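Local coordinates for protein hydrolase, isochorismatase family (Pseudomonas putida, PDB 4L07) that hydrolyses the amide of maleamate, probably yielding maleate and ammonia, as a member of the isochorismatase-like hydrolase family, at residues F67-Y72 / V113-G118; A119-G124 / R151-D156; V139-A144 / F162-P167. One frame throughout, in Å; residues are numbered along the deposited sequence.

Contact 1. Residues F67-Y72 / V113-G118; sequences FTTIAY and VVVKKG
Strands 67-70 and 113-116 run parallel, their short axes 4.6 Å apart and turned by 29°, with Phe67, Thr68, Thr69 and Ile70 set beside Val113, Val114, Val115 and Lys116. Three firm backbone bonds zip them together: Val114 N to Phe67 O, Thr69 N to Val114 O and Lys116 N to Thr69 O. A fourth, Ala71 N to Lys116 O, is weak at 3.4 Å. Thr68 and Val114 stand side by side, and their methyls Thr68 CG2 and Val114 CG1 are pressed to 3.3 Å, closer than usual for carbons. This pair of strands forms one margin of the six-stranded parallel sheet of the isochorismatase-like fold, 112-116 being outermost within the chain. Toward the C-terminal ends of the strands the side chains turn polar. Lys116, bent at its last torsion (chi4 81°), brings NZ to Gly118 O, two residues on, at 2.9 Å and across Ile70 CG1 at 3.4 Å, while the same ammonium forms a salt bridge with Asp28, which also binds Thr68 OG1. Lys117 NZ donates to Ala71 O at 2.8 Å and pairs with Glu76. Tyr72 passes alongside Lys117, pointing the other way, and its OH donates to Lys117 O at 2.7 Å from above the carbonyl plane.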
# COMPACT_ATOMS: atom_id res chain seq x y z
N PHE A 67 -3.60 13.08 14.28
CA PHE A 67 -4.61 12.24 14.94
C PHE A 67 -5.28 11.31 13.94
O PHE A 67 -5.49 11.69 12.79
CB PHE A 67 -5.70 13.12 15.57
CG PHE A 67 -5.22 13.97 16.71
CD1 PHE A 67 -4.52 15.16 16.48
CD2 PHE A 67 -5.49 13.60 18.03
CE1 PHE A 67 -4.08 15.94 17.54
CE2 PHE A 67 -5.06 14.38 19.09
CZ PHE A 67 -4.35 15.55 18.85
N THR A 68 -5.62 10.10 14.39
CA THR A 68 -6.37 9.17 13.56
C THR A 68 -7.73 8.85 14.17
O THR A 68 -7.92 8.96 15.38
CB THR A 68 -5.60 7.85 13.30
OG1 THR A 68 -5.69 7.00 14.45
CG2 THR A 68 -4.13 8.13 13.01
N THR A 69 -8.68 8.47 13.32
CA THR A 69 -10.00 8.04 13.75
C THR A 69 -10.50 6.98 12.77
O THR A 69 -10.17 7.02 11.57
CB THR A 69 -10.99 9.23 13.87
OG1 THR A 69 -12.19 8.81 14.53
CG2 THR A 69 -11.35 9.80 12.49
N ILE A 70 -11.26 6.03 13.29
CA ILE A 70 -11.97 5.06 12.46
C ILE A 70 -13.38 5.61 12.22
O ILE A 70 -14.12 5.87 13.18
CB ILE A 70 -12.07 3.68 13.14
CG1 ILE A 70 -10.67 3.04 13.28
CG2 ILE A 70 -13.02 2.77 12.37
CD1 ILE A 70 -10.62 1.81 14.17
N ALA A 71 -13.76 5.77 10.96
CA ALA A 71 -15.10 6.23 10.60
C ALA A 71 -15.57 5.56 9.32
O ALA A 71 -14.79 5.41 8.38
CB ALA A 71 -15.13 7.74 10.45
N TYR A 72 -16.84 5.16 9.29
CA TYR A 72 -17.45 4.48 8.13
C TYR A 72 -18.67 5.19 7.57
O TYR A 72 -19.48 5.75 8.31
CB TYR A 72 -17.88 3.06 8.48
CG TYR A 72 -16.78 2.23 9.05
CD1 TYR A 72 -15.76 1.74 8.23
CD2 TYR A 72 -16.73 1.95 10.41
CE1 TYR A 72 -14.73 0.99 8.75
CE2 TYR A 72 -15.70 1.19 10.94
CZ TYR A 72 -14.71 0.71 10.11
OH TYR A 72 -13.68 -0.03 10.62
N VAL A 113 -6.40 15.41 10.94
CA VAL A 113 -7.04 14.14 11.27
C VAL A 113 -7.04 13.23 10.04
O VAL A 113 -7.41 13.66 8.95
CB VAL A 113 -8.47 14.35 11.81
CG1 VAL A 113 -9.16 13.02 12.10
CG2 VAL A 113 -8.43 15.21 13.06
N VAL A 114 -6.59 12.00 10.22
CA VAL A 114 -6.63 10.99 9.16
C VAL A 114 -7.72 9.96 9.49
O VAL A 114 -7.75 9.39 10.58
CB VAL A 114 -5.25 10.32 8.95
CG1 VAL A 114 -4.59 9.99 10.27
CG2 VAL A 114 -5.35 9.06 8.09
N VAL A 115 -8.62 9.74 8.53
CA VAL A 115 -9.69 8.76 8.70
C VAL A 115 -9.24 7.44 8.09
O VAL A 115 -8.70 7.42 6.97
CB VAL A 115 -11.03 9.22 8.07
CG1 VAL A 115 -12.10 8.15 8.23
CG2 VAL A 115 -11.49 10.52 8.69
N LYS A 116 -9.42 6.36 8.83
CA LYS A 116 -9.03 5.02 8.37
C LYS A 116 -10.17 4.02 8.60
O LYS A 116 -11.11 4.29 9.35
CB LYS A 116 -7.75 4.57 9.08
CG LYS A 116 -7.94 4.31 10.57
CD LYS A 116 -6.62 3.98 11.24
CE LYS A 116 -6.73 4.04 12.75
NZ LYS A 116 -7.32 2.80 13.33
N LYS A 117 -10.05 2.84 7.97
CA LYS A 117 -11.12 1.84 8.02
C LYS A 117 -10.72 0.56 8.75
O LYS A 117 -11.59 -0.29 9.01
CB LYS A 117 -11.58 1.49 6.59
CG LYS A 117 -11.85 2.69 5.70
CD LYS A 117 -13.10 3.46 6.08
CE LYS A 117 -13.12 4.79 5.33
NZ LYS A 117 -14.36 5.56 5.61
N GLY A 118 -9.44 0.41 9.07
CA GLY A 118 -8.93 -0.77 9.77
C GLY A 118 -8.22 -0.42 11.08
O GLY A 118 -8.44 0.66 11.65

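Contact 2. Residues A119-G124 / R151-D156; sequences ASSFFG and RATVVD
Ser120 and Asp156 make the shortest polar link between the loop 119-124, which follows strand 112-116, and the helix 146-159 of the beta-alpha-beta crossover in this isochorismatase-like domain. Ser120 OG donates to Asp156 OD2 at 2.6 Å, reaching the oxygen on its anti side and 27° out of the carboxylate plane. The same hydroxyl accepts a hydrogen bond from Phe122 N at 3.0 Å, an ST turn that curls the loop back on itself. With chi1 at 170°, OG swings away from the backbone N of Ser120, where it can serve both partners. An alanine here would remove the hydroxyl, and would probably deprive the buried carboxylate of this donor and let the turn at Phe122 relax. A second polar link lies one residue on: Ser121 N donates to Thr153 OG1 at 3.0 Å, and Ser121 OG lies close to the same oxygen. Thr153 OG1 also binds Cys149 O, one turn earlier in its helix, so this buried hydroxyl is held by the loop and by the preceding turn of its own helix.

Van der Waals contacts complete the interface. Ala119 CB meets Ala152 CB at 3.8 Å. Phe122 and Asp156 run antiparallel alongside one another, with ring and carboxylate planes 87° apart; backbone Asp156 C sits over one ring face toward its rim, and Phe122 CD1 touches the aliphatic Asp156 CB at 3.6 Å.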
# COMPACT_ATOMS: atom_id res chain seq x y z
N ALA A 119 -7.36 -1.33 11.53
CA ALA A 119 -6.58 -1.14 12.77
C ALA A 119 -5.38 -0.20 12.59
O ALA A 119 -5.24 0.78 13.33
CB ALA A 119 -6.14 -2.50 13.32
N SER A 120 -4.52 -0.48 11.62
CA SER A 120 -3.31 0.31 11.42
C SER A 120 -3.61 1.71 10.88
O SER A 120 -4.38 1.86 9.94
CB SER A 120 -2.36 -0.38 10.46
OG SER A 120 -1.31 0.51 10.12
N SER A 121 -2.94 2.71 11.45
CA SER A 121 -3.10 4.09 11.01
C SER A 121 -2.53 4.31 9.61
O SER A 121 -2.83 5.31 8.98
CB SER A 121 -2.45 5.03 12.01
OG SER A 121 -3.14 4.96 13.25
N PHE A 122 -1.70 3.36 9.15
CA PHE A 122 -1.05 3.46 7.84
C PHE A 122 -1.82 2.74 6.75
O PHE A 122 -1.67 3.05 5.56
CB PHE A 122 0.36 2.87 7.88
CG PHE A 122 1.34 3.68 8.69
CD1 PHE A 122 1.41 3.52 10.07
CD2 PHE A 122 2.19 4.58 8.06
CE1 PHE A 122 2.32 4.27 10.82
CE2 PHE A 122 3.10 5.33 8.80
CZ PHE A 122 3.16 5.17 10.18
N PHE A 123 -2.64 1.77 7.13
CA PHE A 123 -3.31 0.94 6.13
C PHE A 123 -4.46 1.65 5.43
O PHE A 123 -5.44 2.04 6.05
CB PHE A 123 -3.79 -0.41 6.70
CG PHE A 123 -4.27 -1.34 5.63
CD1 PHE A 123 -3.43 -2.32 5.11
CD2 PHE A 123 -5.55 -1.19 5.08
CE1 PHE A 123 -3.86 -3.15 4.09
CE2 PHE A 123 -5.98 -2.01 4.05
CZ PHE A 123 -5.13 -3.00 3.56
N GLY A 124 -4.33 1.79 4.11
CA GLY A 124 -5.36 2.43 3.30
C GLY A 124 -5.55 3.89 3.65
O GLY A 124 -6.66 4.41 3.57
N ARG A 151 -0.82 -1.20 18.42
CA ARG A 151 0.16 -2.20 18.00
C ARG A 151 0.24 -2.29 16.47
O ARG A 151 1.33 -2.38 15.91
CB ARG A 151 -0.14 -3.58 18.58
CG ARG A 151 0.93 -4.62 18.25
CD ARG A 151 0.29 -5.93 17.85
NE ARG A 151 1.26 -6.93 17.39
CZ ARG A 151 1.85 -7.81 18.19
NH1 ARG A 151 2.72 -8.69 17.72
NH2 ARG A 151 1.57 -7.79 19.49
N ALA A 152 -0.92 -2.28 15.82
CA ALA A 152 -0.97 -2.34 14.35
C ALA A 152 -0.26 -1.16 13.70
O ALA A 152 0.45 -1.30 12.69
CB ALA A 152 -2.42 -2.44 13.87
N THR A 153 -0.44 0.02 14.30
CA THR A 153 0.17 1.26 13.81
C THR A 153 1.69 1.21 13.99
O THR A 153 2.44 1.64 13.11
CB THR A 153 -0.43 2.49 14.54
OG1 THR A 153 -1.82 2.58 14.21
CG2 THR A 153 0.27 3.80 14.15
N VAL A 154 2.11 0.65 15.12
CA VAL A 154 3.53 0.52 15.45
C VAL A 154 4.23 -0.41 14.47
O VAL A 154 5.28 -0.05 13.94
CB VAL A 154 3.72 0.04 16.91
CG1 VAL A 154 5.15 -0.47 17.15
CG2 VAL A 154 3.40 1.19 17.85
N VAL A 155 3.64 -1.57 14.21
CA VAL A 155 4.20 -2.51 13.22
C VAL A 155 4.34 -1.85 11.86
O VAL A 155 5.40 -1.91 11.24
CB VAL A 155 3.37 -3.81 13.13
CG1 VAL A 155 3.81 -4.66 11.93
CG2 VAL A 155 3.49 -4.60 14.42
N ASP A 156 3.27 -1.19 11.40
CA ASP A 156 3.33 -0.48 10.12
C ASP A 156 4.33 0.66 10.07
O ASP A 156 4.97 0.87 9.03
CB ASP A 156 1.94 -0.01 9.68
CG ASP A 156 1.26 -0.98 8.73
OD1 ASP A 156 1.90 -1.99 8.34
OD2 ASP A 156 0.09 -0.76 8.38

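Contact 3. Residues V139-A144 / F162-P167; sequences VVVTGA and FKVLVP
Val139 lays its CG2 methyl against CG2 of Val164, 3.8 Å away, and against the carbonyl oxygen Lys163 O at 3.5 Å. With CG1 anti to the carbonyl carbon (chi1 -63°), where it reaches Phe162 CB, CG2 falls between the backbone N and the carbonyl carbon. Farther along the same face, Val141 CG2 meets the other branch of Val164, CG1, at 4.0 Å. These valines lie under helix 146-159, whose Val154 and Ala157 pack on them, completing the beta-alpha-beta crossover of strand 138-144, helix and strand 163-172 near the centre of the parallel sheet. Over 139-144 and 163-167 the strand axes are turned by 36°, and three nearly straight bonds join them: Val139 N to Lys163 O, Leu165 N to Val139 O, and Val141 N to Leu165 O, the first with an N-H...O angle of 171°. Val140 and Leu165 face the other way, where Trp202 of helix 196-207 packs on both. Pro167 interrupts the pairing, since it carries no N-H to offer: its CD lies 3.4 Å from Val141 O, a buried carbonyl oxygen without a hydrogen-bonding partner. The proline CG also meets Thr142 CG2 at 3.8 Å.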
# COMPACT_ATOMS: atom_id res chain seq x y z
N VAL A 139 8.80 8.32 14.92
CA VAL A 139 7.41 8.54 15.33
C VAL A 139 7.19 8.12 16.77
O VAL A 139 7.78 7.14 17.25
CB VAL A 139 6.38 7.85 14.39
CG1 VAL A 139 6.46 8.43 12.98
CG2 VAL A 139 6.56 6.33 14.36
N VAL A 140 6.38 8.90 17.48
CA VAL A 140 5.92 8.52 18.81
C VAL A 140 4.45 8.12 18.69
O VAL A 140 3.61 8.91 18.22
CB VAL A 140 6.14 9.61 19.88
CG1 VAL A 140 7.47 10.33 19.70
CG2 VAL A 140 5.00 10.59 19.90
N VAL A 141 4.15 6.89 19.07
CA VAL A 141 2.80 6.36 18.91
C VAL A 141 2.10 6.30 20.27
O VAL A 141 2.65 5.79 21.24
CB VAL A 141 2.80 4.98 18.23
CG1 VAL A 141 1.37 4.51 17.97
CG2 VAL A 141 3.57 5.02 16.92
N THR A 142 0.88 6.84 20.30
CA THR A 142 0.02 6.87 21.48
C THR A 142 -1.39 6.49 21.04
O THR A 142 -1.67 6.43 19.84
CB THR A 142 -0.04 8.29 22.09
OG1 THR A 142 -0.72 9.18 21.19
CG2 THR A 142 1.35 8.84 22.38
N GLY A 143 -2.29 6.21 21.99
CA GLY A 143 -3.68 5.99 21.63
C GLY A 143 -4.38 4.78 22.22
O GLY A 143 -3.99 4.27 23.27
N ALA A 144 -5.43 4.33 21.53
CA ALA A 144 -6.25 3.20 21.97
C ALA A 144 -6.62 2.31 20.79
O ALA A 144 -6.95 2.83 19.72
CB ALA A 144 -7.51 3.71 22.66
N PHE A 162 10.19 4.10 9.46
CA PHE A 162 10.32 5.05 10.59
C PHE A 162 10.70 4.34 11.88
O PHE A 162 10.22 3.25 12.16
CB PHE A 162 9.03 5.85 10.79
CG PHE A 162 8.52 6.47 9.52
CD1 PHE A 162 9.08 7.64 9.03
CD2 PHE A 162 7.49 5.87 8.80
CE1 PHE A 162 8.62 8.21 7.85
CE2 PHE A 162 7.03 6.42 7.61
CZ PHE A 162 7.60 7.60 7.14
N LYS A 163 11.57 4.98 12.66
CA LYS A 163 11.89 4.52 14.00
C LYS A 163 10.71 4.82 14.91
O LYS A 163 10.03 5.84 14.73
CB LYS A 163 13.16 5.20 14.50
CG LYS A 163 14.40 4.75 13.74
CD LYS A 163 15.48 5.83 13.73
CE LYS A 163 16.76 5.31 13.09
NZ LYS A 163 17.53 4.44 14.02
N VAL A 164 10.46 3.94 15.87
CA VAL A 164 9.24 4.01 16.66
C VAL A 164 9.49 4.04 18.17
O VAL A 164 10.22 3.20 18.71
CB VAL A 164 8.29 2.83 16.35
CG1 VAL A 164 7.02 2.92 17.18
CG2 VAL A 164 7.92 2.82 14.88
N LEU A 165 8.85 5.00 18.82
CA LEU A 165 8.83 5.10 20.28
C LEU A 165 7.39 5.02 20.78
O LEU A 165 6.49 5.65 20.22
CB LEU A 165 9.46 6.42 20.73
CG LEU A 165 10.85 6.78 20.18
CD1 LEU A 165 11.27 8.17 20.64
CD2 LEU A 165 11.90 5.75 20.59
N VAL A 166 7.17 4.24 21.84
CA VAL A 166 5.84 4.10 22.40
C VAL A 166 5.83 4.38 23.91
O VAL A 166 6.32 3.57 24.70
CB VAL A 166 5.21 2.72 22.06
CG1 VAL A 166 6.14 1.58 22.43
CG2 VAL A 166 3.85 2.54 22.72
N PRO A 167 5.29 5.55 24.31
CA PRO A 167 5.12 5.82 25.74
C PRO A 167 3.95 5.01 26.30
O PRO A 167 2.80 5.27 25.97
CB PRO A 167 4.83 7.32 25.79
CG PRO A 167 4.32 7.67 24.44
CD PRO A 167 4.98 6.72 23.48

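All three contacts are buried, yet they differ in depth and chemistry. Contacts 1 and 3 belong to the same parallel sheet, with centres about 17 Å apart and strand 22-27 between their strand pairs. Contact 3, nearer the middle of the chain, is almost wholly aliphatic beyond its backbone bonds. Contact 1, toward one margin, carries lysines and a tyrosine at its strand ends and touches a second subunit. Contact 2 joins the two regions: its loop follows directly on 113-118, Ser121 OG packing on Thr68 CG2 at 3.3 Å, and its helix is the crossover of contact 3, Val154 meeting Val141 and Val164. Hydroxyls and a carboxylate dominate there, and a third subunit lies against both contacts 2 and 3.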